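Local coordinates for protein phosphoacetylglucosamine mutase (Aspergillus lentulus, PDB 5OAW) that interconverts N-acetylglucosamine 6-phosphate and N-acetylglucosamine 1-phosphate, a magnesium-dependent phosphomutase step on the route to UDP-N-acetylglucosamine, at residues R289-F294 with F301-G306; G306-T311 with L450-D455; V461-A466 with V513-E518; R468-A473 with E481-L486. All blocks are in the same frame, centred on the assembly; numbering follows the deposited sequence.

Contact 1 of 4, residues R289-F294 with F301-G306; sequences RILYYF and FRLLDG. Unlike the reference sequence in segment 289-294: L291 (reference Val).
The F294 ring lies across the root of R302: CB of R302 sits over one ring face, 3.9 Å from the centroid of the F294 ring, a CH-pi contact displaced toward the rim. At the edge of the same ring, near its plane, CD1 of L304 approaches CD2 of F294 to 3.8 Å. CG of F294 stands between its backbone N and carbonyl carbon (chi1 76°), which folds the ring back over the partner strand. The guanidinium of R302 runs on to a salt bridge with D296. Y292 shares this side of the sheet; its CB meets CB of L304, while its hydroxyl leaves for E436 on helix 428-441. On the other side Y293 and F301 meet obliquely, ring planes 39° apart, with CB of Y293 3.5 Å from CE1 of F301. L303 adds its CD1 here, 4.0 Å from CD1 of L291, and the phenol of Y293 reaches S282 on the neighbouring strand. Underneath, Y292 and L304 exchange two backbone hydrogen bonds, as do F294 and R302, with N of R302 2.7 Å from O of F294. Y293 and L303 form the non-hydrogen-bonded pair between them. D305 then N-caps helix 306-323. This is an antiparallel beta hairpin at the edge of the mixed five-stranded sheet of domain II, whose strand 301-304 is outermost.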
# COMPACT_ATOMS: atom_id res chain seq x y z
N ARG A 289 -4.05 -2.57 -2.79
CA ARG A 289 -3.15 -3.10 -3.84
C ARG A 289 -3.94 -3.39 -5.09
O ARG A 289 -5.01 -4.01 -5.05
CB ARG A 289 -2.44 -4.39 -3.40
CG ARG A 289 -1.36 -4.20 -2.36
CD ARG A 289 -1.08 -5.50 -1.64
NE ARG A 289 -0.65 -6.51 -2.59
CZ ARG A 289 -0.15 -7.69 -2.28
NH1 ARG A 289 0.02 -8.05 -1.02
NH2 ARG A 289 0.21 -8.51 -3.26
N ILE A 290 -3.42 -2.93 -6.21
CA ILE A 290 -4.02 -3.21 -7.51
C ILE A 290 -2.94 -3.58 -8.52
O ILE A 290 -1.80 -3.10 -8.44
CB ILE A 290 -4.86 -2.01 -8.01
CG1 ILE A 290 -5.62 -2.38 -9.30
CG2 ILE A 290 -3.99 -0.76 -8.19
CD1 ILE A 290 -6.61 -1.34 -9.78
N LEU A 291 -3.30 -4.46 -9.46
CA LEU A 291 -2.56 -4.62 -10.71
C LEU A 291 -3.43 -4.92 -11.89
O LEU A 291 -4.49 -5.49 -11.77
CB LEU A 291 -1.46 -5.66 -10.62
CG LEU A 291 -1.69 -6.70 -9.56
CD1 LEU A 291 -2.37 -7.94 -10.14
CD2 LEU A 291 -0.31 -6.95 -8.98
N TYR A 292 -2.94 -4.52 -13.04
CA TYR A 292 -3.63 -4.75 -14.28
C TYR A 292 -3.07 -5.99 -14.97
O TYR A 292 -1.97 -6.45 -14.66
CB TYR A 292 -3.51 -3.51 -15.15
CG TYR A 292 -4.56 -2.47 -14.85
CD1 TYR A 292 -4.61 -1.80 -13.60
CD2 TYR A 292 -5.50 -2.14 -15.81
CE1 TYR A 292 -5.59 -0.84 -13.34
CE2 TYR A 292 -6.48 -1.18 -15.56
CZ TYR A 292 -6.53 -0.54 -14.33
OH TYR A 292 -7.51 0.40 -14.14
N TYR A 293 -3.88 -6.54 -15.87
CA TYR A 293 -3.52 -7.68 -16.69
C TYR A 293 -4.47 -7.82 -17.88
O TYR A 293 -5.56 -7.28 -17.87
CB TYR A 293 -3.45 -8.97 -15.89
CG TYR A 293 -4.64 -9.29 -15.03
CD1 TYR A 293 -5.69 -10.08 -15.51
CD2 TYR A 293 -4.72 -8.81 -13.71
CE1 TYR A 293 -6.77 -10.40 -14.70
CE2 TYR A 293 -5.80 -9.11 -12.90
CZ TYR A 293 -6.82 -9.90 -13.40
OH TYR A 293 -7.89 -10.19 -12.59
N PHE A 294 -4.01 -8.51 -18.91
CA PHE A 294 -4.83 -8.79 -20.09
C PHE A 294 -4.33 -10.02 -20.82
O PHE A 294 -3.19 -10.44 -20.62
CB PHE A 294 -4.94 -7.56 -21.02
CG PHE A 294 -3.72 -7.29 -21.86
CD1 PHE A 294 -3.72 -7.61 -23.22
CD2 PHE A 294 -2.59 -6.67 -21.31
CE1 PHE A 294 -2.60 -7.35 -24.02
CE2 PHE A 294 -1.47 -6.40 -22.10
CZ PHE A 294 -1.48 -6.74 -23.46
N PHE A 301 -1.26 -14.63 -21.15
CA PHE A 301 -1.50 -13.74 -20.00
C PHE A 301 -0.40 -12.69 -19.87
O PHE A 301 0.80 -13.03 -19.85
CB PHE A 301 -1.60 -14.55 -18.71
CG PHE A 301 -1.73 -13.71 -17.46
CD1 PHE A 301 -2.98 -13.21 -17.07
CD2 PHE A 301 -0.60 -13.41 -16.68
CE1 PHE A 301 -3.09 -12.44 -15.92
CE2 PHE A 301 -0.72 -12.64 -15.53
CZ PHE A 301 -1.96 -12.16 -15.15
N ARG A 302 -0.81 -11.42 -19.76
CA ARG A 302 0.10 -10.29 -19.71
C ARG A 302 -0.13 -9.43 -18.48
O ARG A 302 -1.19 -8.82 -18.35
CB ARG A 302 -0.03 -9.46 -20.99
CG ARG A 302 1.06 -9.69 -22.00
CD ARG A 302 1.00 -11.06 -22.65
NE ARG A 302 2.34 -11.62 -22.80
CZ ARG A 302 3.16 -11.38 -23.82
NH1 ARG A 302 2.80 -10.58 -24.81
NH2 ARG A 302 4.36 -11.94 -23.84
N LEU A 303 0.86 -9.39 -17.59
CA LEU A 303 0.77 -8.68 -16.32
C LEU A 303 1.31 -7.27 -16.43
O LEU A 303 2.38 -7.02 -17.00
CB LEU A 303 1.52 -9.43 -15.21
CG LEU A 303 1.36 -8.89 -13.78
CD1 LEU A 303 -0.03 -9.16 -13.21
CD2 LEU A 303 2.43 -9.45 -12.85
N LEU A 304 0.54 -6.34 -15.85
CA LEU A 304 0.92 -4.95 -15.74
C LEU A 304 0.84 -4.60 -14.26
O LEU A 304 -0.21 -4.16 -13.76
CB LEU A 304 -0.00 -4.07 -16.58
CG LEU A 304 0.03 -4.32 -18.08
CD1 LEU A 304 -1.34 -4.13 -18.72
CD2 LEU A 304 1.08 -3.43 -18.73
N ASP A 305 1.96 -4.83 -13.57
CA ASP A 305 2.01 -4.78 -12.11
C ASP A 305 2.27 -3.36 -11.59
O ASP A 305 2.18 -2.41 -12.36
CB ASP A 305 2.99 -5.84 -11.54
CG ASP A 305 4.49 -5.55 -11.87
OD1 ASP A 305 4.83 -4.47 -12.41
OD2 ASP A 305 5.33 -6.43 -11.55
N GLY A 306 2.56 -3.23 -10.30
CA GLY A 306 2.83 -1.93 -9.67
C GLY A 306 3.91 -1.09 -10.32
O GLY A 306 3.76 0.11 -10.50

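Contact 2 of 4, residues G306-T311 with L450-D455; sequences GDRIAT and LATYTD
An arginine-tyrosine cation-pi stack joins the first turns of helix 306-323 to the loop that follows helix 446-450. The guanidinium of R308 lies flat on the Y453 ring, planes 13° apart, its CZ 3.8 Å from the ring centroid. NH2 lies over the ring centre and also donates a hydrogen bond to the backbone O of Y453, 2.6 Å away; that oxygen is close to the guanidinium plane, although NH2 stands above the carbonyl plane. One residue thus holds the group by both its ring and its carbonyl. The opposite guanidinium face is met by L450, whose CD2 comes within 3.5 Å of NH1 of R308, and CG2 of T452 touches at the edge. A bend at chi2 (90°) turns the arginine chain off the helix into this slot. NH1 of R308 forms a long salt bridge to OD2 of D455, 3.6 Å away, and a weak bond to a water that also accepts from the backbone N of D455. At the ring's far end, OG1 of T311 and OH of Y453 share a hydrogen bond of 3.2 Å, OG1 of T311 lying at the ring edge, in its plane. L450 to Y453 form a type I turn. W449 donates its indole N-H to the carbonyl of R308, Y347 of helix 342-351 meets the Y453 ring, and strand 375-379 touches helix 306-323 through F379 on I309 and A310.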
# COMPACT_ATOMS: atom_id res chain seq x y z
N GLY A 306 2.56 -3.23 -10.30
CA GLY A 306 2.83 -1.93 -9.67
C GLY A 306 3.91 -1.09 -10.32
O GLY A 306 3.76 0.11 -10.50
N ASP A 307 5.02 -1.73 -10.70
CA ASP A 307 6.10 -1.05 -11.39
C ASP A 307 5.71 -0.53 -12.76
O ASP A 307 6.21 0.50 -13.20
CB ASP A 307 7.33 -1.93 -11.44
CG ASP A 307 8.08 -1.93 -10.13
OD1 ASP A 307 8.45 -0.82 -9.68
OD2 ASP A 307 8.27 -3.03 -9.54
N ARG A 308 4.77 -1.23 -13.38
CA ARG A 308 4.18 -0.82 -14.64
C ARG A 308 3.18 0.34 -14.48
O ARG A 308 3.07 1.23 -15.34
CB ARG A 308 3.52 -2.05 -15.27
CG ARG A 308 3.74 -2.15 -16.75
CD ARG A 308 4.99 -2.93 -17.11
NE ARG A 308 5.47 -2.38 -18.37
CZ ARG A 308 6.12 -3.04 -19.32
NH1 ARG A 308 6.41 -4.33 -19.21
NH2 ARG A 308 6.47 -2.38 -20.40
N ILE A 309 2.44 0.33 -13.37
CA ILE A 309 1.59 1.47 -13.00
C ILE A 309 2.45 2.70 -12.67
O ILE A 309 2.13 3.83 -13.07
CB ILE A 309 0.63 1.13 -11.83
CG1 ILE A 309 -0.33 -0.00 -12.24
CG2 ILE A 309 -0.17 2.36 -11.41
CD1 ILE A 309 -0.95 -0.77 -11.07
N ALA A 310 3.54 2.46 -11.94
CA ALA A 310 4.52 3.50 -11.61
C ALA A 310 5.03 4.23 -12.85
O ALA A 310 5.04 5.44 -12.87
CB ALA A 310 5.69 2.92 -10.81
N THR A 311 5.42 3.48 -13.88
CA THR A 311 5.97 4.09 -15.10
C THR A 311 4.89 4.77 -15.92
O THR A 311 5.14 5.83 -16.49
CB THR A 311 6.77 3.10 -15.99
OG1 THR A 311 5.98 1.94 -16.27
CG2 THR A 311 8.06 2.68 -15.28
N LEU A 450 1.81 -1.95 -22.37
CA LEU A 450 2.86 -2.98 -22.34
C LEU A 450 4.05 -2.70 -23.28
O LEU A 450 5.20 -2.93 -22.90
CB LEU A 450 2.26 -4.33 -22.71
CG LEU A 450 2.59 -5.67 -22.05
CD1 LEU A 450 2.72 -6.67 -23.19
CD2 LEU A 450 3.82 -5.69 -21.15
N ALA A 451 3.76 -2.22 -24.50
CA ALA A 451 4.77 -1.96 -25.55
C ALA A 451 5.74 -0.81 -25.25
O ALA A 451 6.76 -0.65 -25.93
CB ALA A 451 4.08 -1.74 -26.89
N THR A 452 5.41 -0.03 -24.22
CA THR A 452 6.19 1.14 -23.80
C THR A 452 7.68 0.85 -23.45
O THR A 452 8.54 1.73 -23.54
CB THR A 452 5.43 1.86 -22.65
OG1 THR A 452 5.73 3.25 -22.64
CG2 THR A 452 5.72 1.24 -21.28
N TYR A 453 7.95 -0.39 -23.02
CA TYR A 453 9.30 -0.95 -22.86
C TYR A 453 9.17 -2.46 -22.63
O TYR A 453 8.09 -2.96 -22.33
CB TYR A 453 10.08 -0.28 -21.72
CG TYR A 453 9.47 -0.39 -20.32
CD1 TYR A 453 9.72 -1.50 -19.49
CD2 TYR A 453 8.66 0.64 -19.80
CE1 TYR A 453 9.17 -1.58 -18.20
CE2 TYR A 453 8.11 0.57 -18.53
CZ TYR A 453 8.37 -0.54 -17.73
OH TYR A 453 7.82 -0.61 -16.46
N THR A 454 10.27 -3.19 -22.77
CA THR A 454 10.23 -4.63 -22.55
C THR A 454 10.98 -4.95 -21.27
O THR A 454 12.11 -4.52 -21.09
CB THR A 454 10.85 -5.38 -23.74
OG1 THR A 454 10.31 -4.84 -24.95
CG2 THR A 454 10.55 -6.89 -23.66
N ASP A 455 10.33 -5.70 -20.38
CA ASP A 455 10.95 -6.15 -19.14
C ASP A 455 12.08 -7.11 -19.46
O ASP A 455 11.95 -7.94 -20.37
CB ASP A 455 9.94 -6.88 -18.25
CG ASP A 455 9.12 -5.96 -17.39
OD1 ASP A 455 9.48 -4.77 -17.20
OD2 ASP A 455 8.08 -6.44 -16.88
O HOH W 1 7.82 -6.69 -21.06

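Contact 3 of 4, residues V461-A466 with V513-E518; sequences VRVEVA and VRVYAE. With 16G (2-acetamido-2-deoxy-6-O-phosphono-alpha-D-glucopyranose), chain D.
R514 grips the phosphate of the bound N-acetylglucosamine 6-phosphate with two hydrogen bonds: NE donates to O2P of the ligand at 2.7 Å, and NH2 to O1P at 2.9 Å. The phosphorus lies in the guanidinium plane, at its edge, so the group meets the phosphate as a two-pronged donor. With CG beside the backbone N (chi1 -56°) and the chain extended from CG to NE, the arginine rises from the sheet toward the ligand. S507, G508, T509 and R505 are also hydrogen-bonded to the ligand, and E510 makes a long, weak ion pair with NH2 of R514. E510 also takes a salt bridge from R462, the non-hydrogen-bonded partner of R514 on the next strand. The backbone beneath fixes where R514 starts. V461 and V515 exchange two hydrogen bonds, N of V461 lying 2.8 Å from O of V515, and V463 pairs likewise with V513, its N 2.7 Å from O of V513. On the other face the valines pack together: CG2 of V463 meets CG2 of V515 at 3.7 Å, and CG1 of V461 lies against CB of V515; beyond the strand, CG2 of V465 meets CG1 of V513 at 3.8 Å, the two side chains crossing at about a right angle. Helix 522-539 covers this valine face through V532 and V536. The pair forms two strands of the three-stranded antiparallel sheet of the C-terminal phosphohexomutase domain, strand 501-506 lying on the other side of 513-518, with helix packing on one face and a phosphate-binding site on the other.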
# COMPACT_ATOMS: atom_id res chain seq x y z
N VAL A 461 13.29 -16.21 -6.29
CA VAL A 461 13.36 -17.49 -5.62
C VAL A 461 13.38 -17.28 -4.11
O VAL A 461 13.89 -16.27 -3.62
CB VAL A 461 14.44 -18.48 -6.26
CG1 VAL A 461 15.59 -17.77 -6.98
CG2 VAL A 461 14.95 -19.56 -5.30
N ARG A 462 12.76 -18.22 -3.41
CA ARG A 462 12.65 -18.21 -1.97
C ARG A 462 13.66 -19.22 -1.50
O ARG A 462 13.59 -20.37 -1.90
CB ARG A 462 11.21 -18.60 -1.56
CG ARG A 462 11.00 -18.76 -0.06
CD ARG A 462 9.67 -19.45 0.27
NE ARG A 462 9.31 -19.36 1.69
CZ ARG A 462 9.77 -20.13 2.68
NH1 ARG A 462 10.66 -21.10 2.45
NH2 ARG A 462 9.36 -19.93 3.92
N VAL A 463 14.60 -18.81 -0.67
CA VAL A 463 15.71 -19.68 -0.29
C VAL A 463 15.71 -19.89 1.21
O VAL A 463 16.17 -19.04 1.98
CB VAL A 463 17.09 -19.16 -0.78
CG1 VAL A 463 18.19 -20.18 -0.50
CG2 VAL A 463 17.06 -18.83 -2.27
N GLU A 464 15.19 -21.03 1.63
CA GLU A 464 15.18 -21.39 3.03
C GLU A 464 16.60 -21.64 3.50
O GLU A 464 17.35 -22.42 2.90
CB GLU A 464 14.31 -22.62 3.26
CG GLU A 464 13.61 -22.66 4.61
CD GLU A 464 12.65 -23.84 4.70
OE1 GLU A 464 11.44 -23.61 4.85
OE2 GLU A 464 13.12 -25.00 4.59
N VAL A 465 16.97 -20.91 4.54
CA VAL A 465 18.21 -21.10 5.28
C VAL A 465 17.85 -21.18 6.76
O VAL A 465 16.71 -20.90 7.15
CB VAL A 465 19.21 -19.94 5.07
CG1 VAL A 465 19.57 -19.77 3.59
CG2 VAL A 465 18.67 -18.63 5.64
N ALA A 466 18.81 -21.56 7.59
CA ALA A 466 18.72 -21.32 9.02
C ALA A 466 20.11 -20.87 9.47
O ALA A 466 21.06 -21.64 9.33
CB ALA A 466 18.24 -22.56 9.77
N VAL A 513 15.82 -16.27 2.83
CA VAL A 513 16.34 -15.17 2.02
C VAL A 513 15.73 -15.23 0.62
O VAL A 513 15.44 -16.31 0.10
CB VAL A 513 17.92 -14.97 2.05
CG1 VAL A 513 18.65 -15.97 2.94
CG2 VAL A 513 18.54 -14.88 0.66
N ARG A 514 15.48 -14.05 0.05
CA ARG A 514 14.97 -13.95 -1.29
C ARG A 514 16.10 -13.59 -2.23
O ARG A 514 16.91 -12.71 -1.93
CB ARG A 514 13.92 -12.85 -1.38
CG ARG A 514 12.75 -12.97 -0.44
CD ARG A 514 11.63 -12.08 -0.98
NE ARG A 514 10.49 -12.00 -0.08
CZ ARG A 514 9.57 -12.95 0.10
NH1 ARG A 514 9.64 -14.11 -0.56
NH2 ARG A 514 8.58 -12.74 0.95
N VAL A 515 16.12 -14.28 -3.38
CA VAL A 515 17.00 -13.99 -4.50
C VAL A 515 16.15 -13.48 -5.65
O VAL A 515 15.14 -14.11 -6.03
CB VAL A 515 17.75 -15.27 -4.96
CG1 VAL A 515 18.60 -15.00 -6.20
CG2 VAL A 515 18.57 -15.85 -3.82
N TYR A 516 16.55 -12.35 -6.20
CA TYR A 516 16.00 -11.88 -7.46
C TYR A 516 17.12 -11.83 -8.47
O TYR A 516 18.24 -11.45 -8.14
CB TYR A 516 15.37 -10.50 -7.29
CG TYR A 516 14.99 -9.81 -8.59
CD1 TYR A 516 13.71 -9.95 -9.12
CD2 TYR A 516 15.90 -8.99 -9.27
CE1 TYR A 516 13.35 -9.31 -10.30
CE2 TYR A 516 15.56 -8.35 -10.45
CZ TYR A 516 14.28 -8.52 -10.96
OH TYR A 516 13.92 -7.90 -12.13
N ALA A 517 16.82 -12.21 -9.72
CA ALA A 517 17.75 -12.04 -10.82
C ALA A 517 17.05 -11.67 -12.11
O ALA A 517 15.93 -12.10 -12.37
CB ALA A 517 18.59 -13.29 -11.01
N GLU A 518 17.74 -10.89 -12.92
CA GLU A 518 17.27 -10.53 -14.24
C GLU A 518 18.46 -10.56 -15.19
O GLU A 518 19.61 -10.31 -14.78
CB GLU A 518 16.59 -9.13 -14.25
CG GLU A 518 17.51 -7.95 -13.93
CD GLU A 518 16.80 -6.61 -13.73
OE1 GLU A 518 15.59 -6.56 -13.45
OE2 GLU A 518 17.49 -5.58 -13.82
C1 16G D . 5.76 -5.83 3.83
C2 16G D . 5.76 -4.36 3.34
C3 16G D . 5.97 -4.25 1.83
C4 16G D . 7.15 -5.10 1.36
C5 16G D . 7.05 -6.55 1.85
C6 16G D . 8.36 -7.22 1.55
C7 16G D . 4.46 -2.60 4.46
C8 16G D . 3.04 -2.13 4.83
N2 16G D . 4.50 -3.73 3.75
O1 16G D . 4.54 -6.49 3.47
O3 16G D . 6.28 -2.89 1.50
O4 16G D . 7.18 -5.09 -0.05
O5 16G D . 6.87 -6.63 3.30
O6 16G D . 8.35 -8.52 2.09
O7 16G D . 5.46 -1.93 4.76
P 16G D . 9.70 -9.26 2.36
O1P 16G D . 9.26 -10.69 2.85
O2P 16G D . 10.37 -9.46 0.88
O3P 16G D . 10.61 -8.60 3.35

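Contact 4 of 4, residues R468-A473 with E481-L486; sequences RSIFKA and ESPPGL
S482 swings OG to the side of its carbonyl carbon, opposite its N (chi1 175°), and donates a hydrogen bond of 2.7 Å from OG to the carbonyl O of I470, in the carbonyl plane. F471, its CG beside the backbone N (chi1 -66°), drops its ring to the other side, against P483 and L486. CD of P483 lies over one face of that ring, 4.0 Å from the centroid of F471 and shifted toward the rim, a CH-pi contact; CD1 of L486 comes in at the ring edge, 3.5 Å from CE2 of F471. The peptide bond before P483 is cis. As a proline, P483 has no N-H to offer the nearby carbonyl of I470, which takes its hydrogen bond from the serine hydroxyl instead. N of K472 donates to O of S482 at 3.1 Å, while O of K472 accepts from N of E481 at 3.0 Å and, weakly, from N of S482. E481 and S482 therefore both face K472, a classic beta bulge. The lysine chain bends back, and its NZ donates to O of S469. From P483 a type II turn leads to L486, with G485 as N-cap of helix 486-495. The contact sits on the hairpin of strands 472-474 and 479-482, with F471, P483 and L486 packed on helix 522-539 through V536, A535 and A539.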
# COMPACT_ATOMS: atom_id res chain seq x y z
N ARG A 468 18.45 -16.68 8.77
CA ARG A 468 18.53 -15.58 7.80
C ARG A 468 19.12 -14.27 8.34
O ARG A 468 19.47 -13.39 7.55
CB ARG A 468 17.15 -15.34 7.17
CG ARG A 468 16.11 -14.77 8.11
CD ARG A 468 14.73 -14.91 7.48
NE ARG A 468 13.74 -14.00 8.04
CZ ARG A 468 13.14 -14.15 9.22
NH1 ARG A 468 13.43 -15.18 10.01
NH2 ARG A 468 12.23 -13.27 9.62
N SER A 469 19.23 -14.16 9.67
CA SER A 469 19.75 -12.96 10.34
C SER A 469 21.21 -12.63 10.01
O SER A 469 21.63 -11.48 10.20
CB SER A 469 19.56 -13.06 11.85
OG SER A 469 20.52 -13.95 12.41
N ILE A 470 21.96 -13.61 9.52
CA ILE A 470 23.35 -13.38 9.06
C ILE A 470 23.42 -12.61 7.72
O ILE A 470 24.48 -12.11 7.33
CB ILE A 470 24.19 -14.69 9.02
CG1 ILE A 470 23.78 -15.60 7.84
CG2 ILE A 470 24.14 -15.40 10.37
CD1 ILE A 470 24.75 -16.72 7.51
N PHE A 471 22.28 -12.53 7.02
CA PHE A 471 22.15 -11.78 5.77
C PHE A 471 21.75 -10.33 6.08
O PHE A 471 20.57 -10.03 6.37
CB PHE A 471 21.17 -12.48 4.81
CG PHE A 471 21.65 -13.82 4.32
CD1 PHE A 471 21.52 -14.97 5.13
CD2 PHE A 471 22.21 -13.95 3.05
CE1 PHE A 471 21.97 -16.21 4.68
CE2 PHE A 471 22.65 -15.20 2.59
CZ PHE A 471 22.53 -16.33 3.41
N LYS A 472 22.77 -9.47 6.07
CA LYS A 472 22.65 -8.09 6.51
C LYS A 472 22.97 -7.26 5.29
O LYS A 472 24.06 -7.40 4.72
CB LYS A 472 23.66 -7.80 7.63
CG LYS A 472 23.53 -8.65 8.89
CD LYS A 472 23.06 -7.86 10.13
CE LYS A 472 21.56 -7.55 10.17
NZ LYS A 472 20.72 -8.63 10.80
N ALA A 473 22.03 -6.44 4.84
CA ALA A 473 22.22 -5.69 3.59
C ALA A 473 22.30 -4.16 3.77
O ALA A 473 21.94 -3.62 4.82
CB ALA A 473 21.15 -6.07 2.56
N GLU A 481 26.57 -6.93 3.23
CA GLU A 481 27.79 -6.79 4.03
C GLU A 481 28.12 -8.13 4.69
O GLU A 481 29.29 -8.45 4.90
CB GLU A 481 27.70 -5.63 5.06
CG GLU A 481 26.88 -5.90 6.33
CD GLU A 481 26.72 -4.68 7.24
OE1 GLU A 481 26.92 -4.81 8.47
OE2 GLU A 481 26.36 -3.57 6.75
N SER A 482 27.09 -8.93 4.98
CA SER A 482 27.23 -10.20 5.68
C SER A 482 26.25 -11.22 5.06
O SER A 482 25.14 -10.82 4.70
CB SER A 482 26.95 -9.98 7.16
OG SER A 482 26.94 -11.19 7.88
N PRO A 483 26.61 -12.52 4.91
CA PRO A 483 27.91 -13.13 5.31
C PRO A 483 29.08 -12.77 4.39
O PRO A 483 28.85 -12.46 3.20
CB PRO A 483 27.63 -14.63 5.18
CG PRO A 483 26.59 -14.72 4.12
CD PRO A 483 25.70 -13.53 4.33
N PRO A 484 30.33 -12.85 4.91
CA PRO A 484 31.49 -12.38 4.14
C PRO A 484 31.69 -13.18 2.85
O PRO A 484 31.48 -14.40 2.84
CB PRO A 484 32.67 -12.62 5.10
CG PRO A 484 32.06 -12.87 6.45
CD PRO A 484 30.75 -13.51 6.16
N GLY A 485 32.04 -12.49 1.76
CA GLY A 485 32.31 -13.16 0.48
C GLY A 485 31.14 -13.37 -0.47
O GLY A 485 31.36 -13.51 -1.68
N LEU A 486 29.91 -13.40 0.06
CA LEU A 486 28.72 -13.71 -0.75
C LEU A 486 28.43 -12.67 -1.85
O LEU A 486 28.18 -13.05 -3.01
CB LEU A 486 27.48 -13.91 0.13
CG LEU A 486 26.41 -14.98 -0.20
CD1 LEU A 486 25.06 -14.40 0.15
CD2 LEU A 486 26.38 -15.54 -1.64

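From the N terminus, contact 1 closes a short hairpin at the edge of the domain II sheet, and its second strand runs through the shared G306 straight into the helix of contact 2. Contact 2 then closes a loop of 138 residues, tying helix 306-323 to the linker before strand 458-463; L450 also packs on F294, R302 and L304 of contact 1. Contact 3 follows in series, about 7 Å from contact 2 between nearest atoms, and pairs the first strand of the C-terminal domain, 458-463, with its last, 513-518. Contact 4, a second hairpin, lies within the loop of contact 3, where F471 packs on V513 and V465.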